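Local coordinates for Per a 4 allergen (Periplaneta americana, PDB 3EBW), which is a major cockroach allergen of the lipocalin family that is recognised by IgE and, as in other lipocalins, probably carries a small hydrophobic ligand in its beta barrel, at residues Y102-G110 with L120-F130; T8-T16 with V73-F81. All coordinates share one frame; numbering follows the deposited sequence.

Contact 1. Residues Y102-G110 with L120-F130; sequences YQTYSIVAG and LYWIASHETSF. Unlike the reference sequence in segment 120-130: Glu127 (reference Gly).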
loop_
_atom_site.group_PDB
_atom_site.type_symbol
_atom_site.label_atom_id
_atom_site.label_comp_id
_atom_site.label_asym_id
_atom_site.label_seq_id
_atom_site.Cartn_x
_atom_site.Cartn_y
_atom_site.Cartn_z
ATOM N N TYR A 102 5.902 -25.678 -2.169
ATOM C CA TYR A 102 4.648 -26.331 -2.498
ATOM C C TYR A 102 3.816 -26.790 -1.328
ATOM O O TYR A 102 2.817 -27.470 -1.544
ATOM C CB TYR A 102 4.843 -27.534 -3.431
ATOM C CG TYR A 102 5.542 -27.218 -4.727
ATOM C CD1 TYR A 102 6.930 -27.237 -4.805
ATOM C CD2 TYR A 102 4.826 -26.879 -5.869
ATOM C CE1 TYR A 102 7.590 -26.927 -5.981
ATOM C CE2 TYR A 102 5.483 -26.569 -7.051
ATOM C CZ TYR A 102 6.866 -26.592 -7.092
ATOM O OH TYR A 102 7.550 -26.226 -8.212
ATOM N N GLN A 103 4.195 -26.452 -0.100
ATOM C CA GLN A 103 3.371 -26.861 1.032
ATOM C C GLN A 103 3.644 -26.203 2.373
ATOM O O GLN A 103 3.797 -26.885 3.375
ATOM C CB GLN A 103 3.388 -28.392 1.173
ATOM C CG GLN A 103 2.138 -29.038 0.550
ATOM C CD GLN A 103 2.195 -30.550 0.453
ATOM O OE1 GLN A 103 2.313 -31.247 1.460
ATOM N NE2 GLN A 103 2.100 -31.066 -0.769
ATOM N N THR A 104 3.679 -24.872 2.386
ATOM C CA THR A 104 3.913 -24.096 3.603
ATOM C C THR A 104 3.965 -22.596 3.304
ATOM O O THR A 104 3.347 -21.801 4.003
ATOM C CB THR A 104 5.228 -24.507 4.313
ATOM O OG1 THR A 104 5.039 -24.395 5.721
ATOM C CG2 THR A 104 6.376 -23.592 3.953
ATOM N N TYR A 105 4.715 -22.223 2.267
ATOM C CA TYR A 105 4.852 -20.837 1.845
ATOM C C TYR A 105 4.891 -20.812 0.316
ATOM O O TYR A 105 5.219 -21.810 -0.312
ATOM C CB TYR A 105 6.130 -20.231 2.405
ATOM C CG TYR A 105 7.385 -20.656 1.693
ATOM C CD1 TYR A 105 7.929 -21.922 1.888
ATOM C CD2 TYR A 105 8.037 -19.784 0.828
ATOM C CE1 TYR A 105 9.096 -22.311 1.242
ATOM C CE2 TYR A 105 9.202 -20.157 0.174
ATOM C CZ TYR A 105 9.731 -21.424 0.383
ATOM O OH TYR A 105 10.885 -21.797 -0.277
ATOM N N SER A 106 4.563 -19.675 -0.281
ATOM C CA SER A 106 4.539 -19.563 -1.725
ATOM C C SER A 106 4.629 -18.128 -2.169
ATOM O O SER A 106 3.610 -17.446 -2.180
ATOM C CB SER A 106 3.228 -20.130 -2.262
ATOM O OG SER A 106 2.855 -19.472 -3.468
ATOM N N ILE A 107 5.802 -17.645 -2.558
ATOM C CA ILE A 107 5.847 -16.258 -2.994
ATOM C C ILE A 107 5.818 -16.123 -4.538
ATOM O O ILE A 107 6.747 -16.493 -5.235
ATOM C CB ILE A 107 7.037 -15.437 -2.257
ATOM C CG1 ILE A 107 7.958 -14.783 -3.255
ATOM C CG2 ILE A 107 7.813 -16.309 -1.250
ATOM C CD1 ILE A 107 7.356 -13.620 -3.934
ATOM N N VAL A 108 4.688 -15.620 -5.041
ATOM C CA VAL A 108 4.403 -15.395 -6.458
ATOM C C VAL A 108 4.445 -13.903 -6.726
ATOM O O VAL A 108 4.296 -13.129 -5.796
ATOM C CB VAL A 108 2.984 -15.900 -6.822
ATOM C CG1 VAL A 108 2.468 -15.216 -8.082
ATOM C CG2 VAL A 108 3.009 -17.367 -7.067
ATOM N N ALA A 109 4.617 -13.489 -7.981
ATOM C CA ALA A 109 4.683 -12.065 -8.293
ATOM C C ALA A 109 4.391 -11.752 -9.754
ATOM O O ALA A 109 4.758 -12.504 -10.636
ATOM C CB ALA A 109 6.049 -11.510 -7.909
ATOM N N GLY A 110 3.727 -10.625 -9.997
ATOM C CA GLY A 110 3.393 -10.230 -11.346
ATOM C C GLY A 110 3.222 -8.733 -11.392
ATOM O O GLY A 110 3.753 -8.012 -10.558
ATOM N N LEU A 120 4.090 -6.512 -8.111
ATOM C CA LEU A 120 3.275 -6.880 -6.961
ATOM C C LEU A 120 3.712 -8.236 -6.433
ATOM O O LEU A 120 3.825 -9.189 -7.202
ATOM C CB LEU A 120 1.785 -6.955 -7.352
ATOM C CG LEU A 120 0.953 -5.760 -7.854
ATOM C CD1 LEU A 120 0.925 -4.658 -6.830
ATOM C CD2 LEU A 120 1.533 -5.222 -9.115
ATOM N N TYR A 121 3.969 -8.341 -5.134
ATOM C CA TYR A 121 4.336 -9.649 -4.569
ATOM C C TYR A 121 3.190 -10.171 -3.720
ATOM O O TYR A 121 2.532 -9.404 -3.045
ATOM C CB TYR A 121 5.612 -9.572 -3.715
ATOM C CG TYR A 121 6.852 -9.283 -4.522
ATOM C CD1 TYR A 121 7.849 -10.245 -4.667
ATOM C CD2 TYR A 121 7.011 -8.062 -5.162
ATOM C CE1 TYR A 121 8.967 -10.001 -5.417
ATOM C CE2 TYR A 121 8.120 -7.805 -5.919
ATOM C CZ TYR A 121 9.107 -8.779 -6.045
ATOM O OH TYR A 121 10.251 -8.507 -6.762
ATOM N N TRP A 122 2.951 -11.479 -3.783
ATOM C CA TRP A 122 1.886 -12.121 -3.022
ATOM C C TRP A 122 2.512 -13.283 -2.251
ATOM O O TRP A 122 3.091 -14.191 -2.833
ATOM C CB TRP A 122 0.788 -12.602 -3.973
ATOM C CG TRP A 122 0.013 -11.482 -4.650
ATOM C CD1 TRP A 122 -0.936 -10.685 -4.074
ATOM C CD2 TRP A 122 0.114 -11.040 -6.024
ATOM N NE1 TRP A 122 -1.437 -9.774 -4.998
ATOM C CE2 TRP A 122 -0.808 -9.973 -6.196
ATOM C CE3 TRP A 122 0.887 -11.436 -7.113
ATOM C CZ2 TRP A 122 -0.974 -9.309 -7.407
ATOM C CZ3 TRP A 122 0.717 -10.758 -8.329
ATOM C CH2 TRP A 122 -0.207 -9.706 -8.456
ATOM N N ILE A 123 2.438 -13.231 -0.930
ATOM C CA ILE A 123 3.018 -14.287 -0.106
ATOM C C ILE A 123 1.842 -15.171 0.255
ATOM O O ILE A 123 0.823 -14.674 0.719
ATOM C CB ILE A 123 3.716 -13.681 1.170
ATOM C CG1 ILE A 123 5.016 -12.955 0.780
ATOM C CG2 ILE A 123 4.095 -14.774 2.135
ATOM C CD1 ILE A 123 4.833 -11.809 -0.179
ATOM N N ALA A 124 1.968 -16.475 0.021
ATOM C CA ALA A 124 0.856 -17.403 0.270
ATOM C C ALA A 124 1.157 -18.659 1.098
ATOM O O ALA A 124 2.299 -19.033 1.298
ATOM C CB ALA A 124 0.236 -17.803 -1.077
ATOM N N SER A 125 0.111 -19.317 1.576
ATOM C CA SER A 125 0.307 -20.511 2.377
ATOM C C SER A 125 -0.902 -21.434 2.393
ATOM O O SER A 125 -2.016 -21.029 2.029
ATOM C CB SER A 125 0.658 -20.118 3.809
ATOM O OG SER A 125 0.756 -21.263 4.632
ATOM N N HIS A 126 -0.675 -22.683 2.806
ATOM C CA HIS A 126 -1.753 -23.666 2.896
ATOM C C HIS A 126 -2.438 -23.464 4.237
ATOM O O HIS A 126 -3.627 -23.721 4.390
ATOM C CB HIS A 126 -1.203 -25.089 2.780
ATOM C CG HIS A 126 -0.950 -25.522 1.369
ATOM N ND1 HIS A 126 -1.955 -25.622 0.433
ATOM C CD2 HIS A 126 0.196 -25.861 0.732
ATOM C CE1 HIS A 126 -1.440 -26.002 -0.724
ATOM N NE2 HIS A 126 -0.137 -26.153 -0.569
ATOM N N GLU A 127 -1.659 -22.995 5.202
ATOM C CA GLU A 127 -2.158 -22.697 6.534
ATOM C C GLU A 127 -2.816 -21.323 6.416
ATOM O O GLU A 127 -2.974 -20.810 5.316
ATOM C CB GLU A 127 -0.988 -22.622 7.509
ATOM C CG GLU A 127 -0.140 -23.865 7.514
ATOM C CD GLU A 127 -0.932 -25.076 7.941
ATOM O OE1 GLU A 127 -1.404 -25.091 9.095
ATOM O OE2 GLU A 127 -1.092 -26.010 7.127
ATOM N N THR A 128 -3.208 -20.730 7.537
ATOM C CA THR A 128 -3.810 -19.404 7.506
ATOM C C THR A 128 -2.890 -18.432 8.210
ATOM O O THR A 128 -3.309 -17.337 8.548
ATOM C CB THR A 128 -5.157 -19.355 8.220
ATOM O OG1 THR A 128 -5.040 -20.027 9.480
ATOM C CG2 THR A 128 -6.246 -19.985 7.371
ATOM N N SER A 129 -1.636 -18.834 8.431
ATOM C CA SER A 129 -0.646 -17.980 9.102
ATOM C C SER A 129 0.718 -18.645 9.141
ATOM O O SER A 129 0.821 -19.863 9.080
ATOM C CB SER A 129 -1.090 -17.686 10.527
ATOM O OG SER A 129 -1.345 -18.895 11.223
ATOM N N PHE A 130 1.770 -17.850 9.264
ATOM C CA PHE A 130 3.117 -18.408 9.301
ATOM C C PHE A 130 3.683 -18.601 10.707
ATOM O O PHE A 130 3.472 -17.774 11.583
ATOM C CB PHE A 130 4.092 -17.502 8.539
ATOM C CG PHE A 130 3.843 -17.423 7.053
ATOM C CD1 PHE A 130 3.450 -18.544 6.329
ATOM C CD2 PHE A 130 4.071 -16.237 6.371
ATOM C CE1 PHE A 130 3.291 -18.475 4.956
ATOM C CE2 PHE A 130 3.917 -16.170 5.015
ATOM C CZ PHE A 130 3.527 -17.287 4.301
#

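Contact 2. Residues T8-T16 with V73-F81; sequences TSFTGLDMT and VPSWTEDTF. Unlike the reference sequence in segment 73-81: Asp79 (reference Asn).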
loop_
_atom_site.group_PDB
_atom_site.type_symbol
_atom_site.label_atom_id
_atom_site.label_comp_id
_atom_site.label_asym_id
_atom_site.label_seq_id
_atom_site.Cartn_x
_atom_site.Cartn_y
_atom_site.Cartn_z
ATOM N N THR A 8 13.792 -13.576 -10.254
ATOM C CA THR A 8 13.420 -14.823 -9.603
ATOM C C THR A 8 14.562 -15.744 -9.983
ATOM O O THR A 8 15.126 -15.625 -11.068
ATOM C CB THR A 8 12.035 -15.365 -10.106
ATOM O OG1 THR A 8 11.844 -16.708 -9.650
ATOM C CG2 THR A 8 11.938 -15.319 -11.615
ATOM N N SER A 9 14.931 -16.625 -9.070
ATOM C CA SER A 9 16.034 -17.540 -9.305
ATOM C C SER A 9 15.540 -18.913 -8.925
ATOM O O SER A 9 16.288 -19.761 -8.444
ATOM C CB SER A 9 17.220 -17.168 -8.417
ATOM O OG SER A 9 16.958 -17.517 -7.058
ATOM N N PHE A 10 14.252 -19.118 -9.128
ATOM C CA PHE A 10 13.610 -20.375 -8.797
ATOM C C PHE A 10 13.631 -21.182 -10.086
ATOM O O PHE A 10 13.877 -20.620 -11.157
ATOM C CB PHE A 10 12.177 -20.060 -8.355
ATOM C CG PHE A 10 11.386 -21.249 -7.907
ATOM C CD1 PHE A 10 11.607 -21.823 -6.668
ATOM C CD2 PHE A 10 10.371 -21.761 -8.709
ATOM C CE1 PHE A 10 10.830 -22.889 -6.225
ATOM C CE2 PHE A 10 9.592 -22.824 -8.285
ATOM C CZ PHE A 10 9.818 -23.393 -7.031
ATOM N N THR A 11 13.415 -22.492 -9.978
ATOM C CA THR A 11 13.357 -23.377 -11.144
ATOM C C THR A 11 12.745 -24.681 -10.710
ATOM O O THR A 11 12.605 -24.940 -9.510
ATOM C CB THR A 11 14.714 -23.768 -11.700
ATOM O OG1 THR A 11 15.409 -24.511 -10.694
ATOM C CG2 THR A 11 15.513 -22.552 -12.140
ATOM N N GLY A 12 12.414 -25.511 -11.701
ATOM C CA GLY A 12 11.818 -26.805 -11.432
ATOM C C GLY A 12 10.364 -26.657 -11.040
ATOM O O GLY A 12 9.797 -27.543 -10.403
ATOM N N LEU A 13 9.766 -25.530 -11.425
ATOM C CA LEU A 13 8.377 -25.252 -11.106
ATOM C C LEU A 13 7.483 -26.348 -11.684
ATOM O O LEU A 13 7.602 -26.713 -12.838
ATOM C CB LEU A 13 7.971 -23.874 -11.653
ATOM C CG LEU A 13 6.487 -23.506 -11.489
ATOM C CD1 LEU A 13 6.094 -23.512 -10.016
ATOM C CD2 LEU A 13 6.233 -22.168 -12.140
ATOM N N ASP A 14 6.588 -26.866 -10.859
ATOM C CA ASP A 14 5.674 -27.920 -11.266
ATOM C C ASP A 14 4.256 -27.578 -10.749
ATOM O O ASP A 14 3.851 -27.979 -9.653
ATOM C CB ASP A 14 6.187 -29.258 -10.705
ATOM C CG ASP A 14 5.321 -30.437 -11.099
ATOM O OD1 ASP A 14 4.483 -30.290 -12.006
ATOM O OD2 ASP A 14 5.478 -31.523 -10.506
HETATM N N MSE A 15 3.515 -26.827 -11.562
HETATM C CA MSE A 15 2.168 -26.399 -11.213
HETATM C C MSE A 15 1.264 -27.536 -10.808
HETATM O O MSE A 15 0.156 -27.323 -10.360
HETATM C CB MSE A 15 1.540 -25.597 -12.356
HETATM C CG MSE A 15 2.173 -24.223 -12.532
HETATM SE SE MSE A 15 2.203 -23.168 -10.870
HETATM C CE MSE A 15 0.441 -22.388 -11.063
ATOM N N THR A 16 1.741 -28.755 -10.947
ATOM C CA THR A 16 0.936 -29.884 -10.558
ATOM C C THR A 16 1.119 -30.044 -9.062
ATOM O O THR A 16 0.201 -30.445 -8.366
ATOM C CB THR A 16 1.384 -31.142 -11.290
ATOM O OG1 THR A 16 1.594 -30.821 -12.668
ATOM C CG2 THR A 16 0.312 -32.211 -11.204
ATOM N N VAL A 73 -4.618 -22.645 -15.880
ATOM C CA VAL A 73 -3.215 -22.288 -16.090
ATOM C C VAL A 73 -2.767 -23.151 -17.278
ATOM O O VAL A 73 -2.344 -24.259 -17.107
ATOM C CB VAL A 73 -2.320 -22.502 -14.788
ATOM C CG1 VAL A 73 -2.987 -23.437 -13.807
ATOM C CG2 VAL A 73 -0.936 -23.013 -15.175
ATOM N N PRO A 74 -2.883 -22.618 -18.503
ATOM C CA PRO A 74 -2.553 -23.220 -19.789
ATOM C C PRO A 74 -1.107 -23.534 -20.090
ATOM O O PRO A 74 -0.816 -24.280 -21.023
ATOM C CB PRO A 74 -3.146 -22.233 -20.780
ATOM C CG PRO A 74 -2.849 -20.972 -20.157
ATOM C CD PRO A 74 -3.272 -21.214 -18.717
ATOM N N SER A 75 -0.190 -22.958 -19.332
ATOM C CA SER A 75 1.227 -23.249 -19.550
ATOM C C SER A 75 2.049 -22.828 -18.365
ATOM O O SER A 75 1.536 -22.256 -17.419
ATOM C CB SER A 75 1.742 -22.544 -20.793
ATOM O OG SER A 75 1.942 -21.183 -20.554
ATOM N N TRP A 76 3.326 -23.141 -18.412
ATOM C CA TRP A 76 4.221 -22.774 -17.332
ATOM C C TRP A 76 5.649 -23.189 -17.607
ATOM O O TRP A 76 5.934 -24.328 -17.972
ATOM C CB TRP A 76 3.720 -23.338 -15.993
ATOM C CG TRP A 76 4.057 -24.747 -15.638
ATOM C CD1 TRP A 76 5.257 -25.218 -15.167
ATOM C CD2 TRP A 76 3.137 -25.846 -15.545
ATOM N NE1 TRP A 76 5.126 -26.538 -14.768
ATOM C CE2 TRP A 76 3.837 -26.940 -14.991
ATOM C CE3 TRP A 76 1.785 -26.006 -15.864
ATOM C CZ2 TRP A 76 3.225 -28.165 -14.751
ATOM C CZ3 TRP A 76 1.186 -27.224 -15.620
ATOM C CH2 TRP A 76 1.902 -28.285 -15.068
ATOM N N THR A 77 6.548 -22.228 -17.468
ATOM C CA THR A 77 7.965 -22.441 -17.689
ATOM C C THR A 77 8.685 -22.928 -16.445
ATOM O O THR A 77 8.069 -23.443 -15.516
ATOM C CB THR A 77 8.620 -21.171 -18.170
ATOM O OG1 THR A 77 7.739 -20.534 -19.089
ATOM C CG2 THR A 77 9.916 -21.493 -18.911
ATOM N N GLU A 78 10.001 -22.771 -16.447
ATOM C CA GLU A 78 10.849 -23.217 -15.357
ATOM C C GLU A 78 10.530 -22.502 -14.039
ATOM O O GLU A 78 10.665 -23.086 -12.963
ATOM C CB GLU A 78 12.309 -23.027 -15.765
ATOM C CG GLU A 78 13.268 -24.006 -15.104
ATOM C CD GLU A 78 12.822 -25.442 -15.245
ATOM O OE1 GLU A 78 12.814 -25.961 -16.381
ATOM O OE2 GLU A 78 12.471 -26.051 -14.213
ATOM N N ASP A 79 10.082 -21.253 -14.131
ATOM C CA ASP A 79 9.715 -20.467 -12.946
ATOM C C ASP A 79 8.670 -19.411 -13.334
ATOM O O ASP A 79 8.714 -18.272 -12.872
ATOM C CB ASP A 79 10.945 -19.769 -12.401
ATOM C CG ASP A 79 11.506 -18.731 -13.373
ATOM O OD1 ASP A 79 11.007 -18.633 -14.514
ATOM O OD2 ASP A 79 12.452 -18.007 -12.990
ATOM N N THR A 80 7.726 -19.799 -14.185
ATOM C CA THR A 80 6.711 -18.880 -14.670
ATOM C C THR A 80 5.421 -19.611 -14.912
ATOM O O THR A 80 5.453 -20.771 -15.247
ATOM C CB THR A 80 7.185 -18.265 -15.997
ATOM O OG1 THR A 80 7.955 -17.096 -15.711
ATOM C CG2 THR A 80 6.023 -17.943 -16.921
ATOM N N PHE A 81 4.279 -18.968 -14.704
ATOM C CA PHE A 81 3.036 -19.653 -15.029
ATOM C C PHE A 81 2.038 -18.671 -15.575
ATOM O O PHE A 81 2.034 -17.522 -15.187
ATOM C CB PHE A 81 2.464 -20.448 -13.845
ATOM C CG PHE A 81 2.062 -19.624 -12.664
ATOM C CD1 PHE A 81 2.974 -19.349 -11.657
ATOM C CD2 PHE A 81 0.746 -19.195 -12.514
ATOM C CE1 PHE A 81 2.575 -18.669 -10.521
ATOM C CE2 PHE A 81 0.348 -18.517 -11.385
ATOM C CZ PHE A 81 1.257 -18.254 -10.388
#

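Contact 1. Residues Y102-G110 with L120-F130
Val108 and Trp122 face each other as a hydrogen-bonded pair in the antiparallel join of strands 106-112 and 119-125, two neighbouring staves of the lipocalin barrel. Trp122 N bonds Val108 O at 2.9 Å and Val108 N returns a bond to Trp122 O; the same pairing recurs at Gly110 and Leu120, which holds the register. Side chains alternate between the two faces of the sheet. On one, the methyl CB of Ala109 sits over a face of the Tyr121 ring, 4.1 Å from its centroid, a CH-pi contact that suits so small a residue, while Ile107 CD1 meets the same ring at its edge. On the other, the Trp122 indole leans across the partner strand until CZ3 lies 3.4 Å from Gly110 N, where the glycine adds no side chain; a PE4 molecule, probably from the crystallisation liquor, lies beside this indole.

Past the ladder the chains part into loops, and side chains take over the bonding. His126 turns its ring edge to the backbone of Tyr102 and Gln103, NE2 giving a weak bond to Tyr102 O, while the ring of Trp22 in strand 20-27 meets the imidazole. Ser125, with OG anti to its own nitrogen (chi1 176°), accepts from Glu127 N in an ST turn and donates to Thr104 O at 2.7 Å, reaching that oxygen from above the carbonyl plane.

Contact 2. Residues T8-T16 with V73-F81
One face of the Trp76 indole carries Met15, a selenomethionine, whose CB stands 3.4 Å from the centroid of the six-membered ring, almost on its normal; Leu13 O lies at the indole edge, where NE1 gives it a weak hydrogen bond. The N-terminal segment 8-16, ahead of the first strand of the lipocalin barrel, is thus packed against the loop that leads into strand 80-83. The Phe81 ring takes the other end of the Met15 side chain on its face, with CE 3.7 Å from the centroid and SE at 4.3 Å, a Met-aromatic contact. Bends at chi2 (-53°) and chi3 (-87°) let this flexible, unbranched chain pass along the indole and then cross onto Phe81. Leu13 turns toward the same loop, its CD2 meeting the backbone of Thr80 and the Phe81 ring.

Farther along, Asp79 sets its CB at the edge of the Phe10 ring, and polar groups fasten the more exposed end. Leu13 N donates to Glu78 O at 3.0 Å. The Glu78 side chain bends at chi2 to bring its carboxylate to Gly12, a residue whose positive phi (75°) favours glycine and whose N-H bonds OE2 at 2.6 Å on the lone pair turned away from the other carboxylate oxygen.

Overall arrangement
Contact 1 lies nearer the centre of the chain and joins two neighbouring strands of the barrel wall, whereas contact 2 lies farther out and fastens a strandless N-terminal segment to a loop and the start of strand 80-83. Both are partly buried, contact 1 with nine of 17 touching residues buried and contact 2 with four of 15. Repeated backbone bonds set the register in contact 1; contact 2 relies on aromatic faces and a few scattered bonds, with the Glu78 carboxylate bonding at the exposed rim. Both reach the same antiparallel sheet, strand 93-100 lying between strands 80-83 and 106-112. They also touch directly: Tyr102 OH probably hydrogen-bonds Asp14 N, and Val108 CG2 packs against Phe81 CE1 at 3.7 Å.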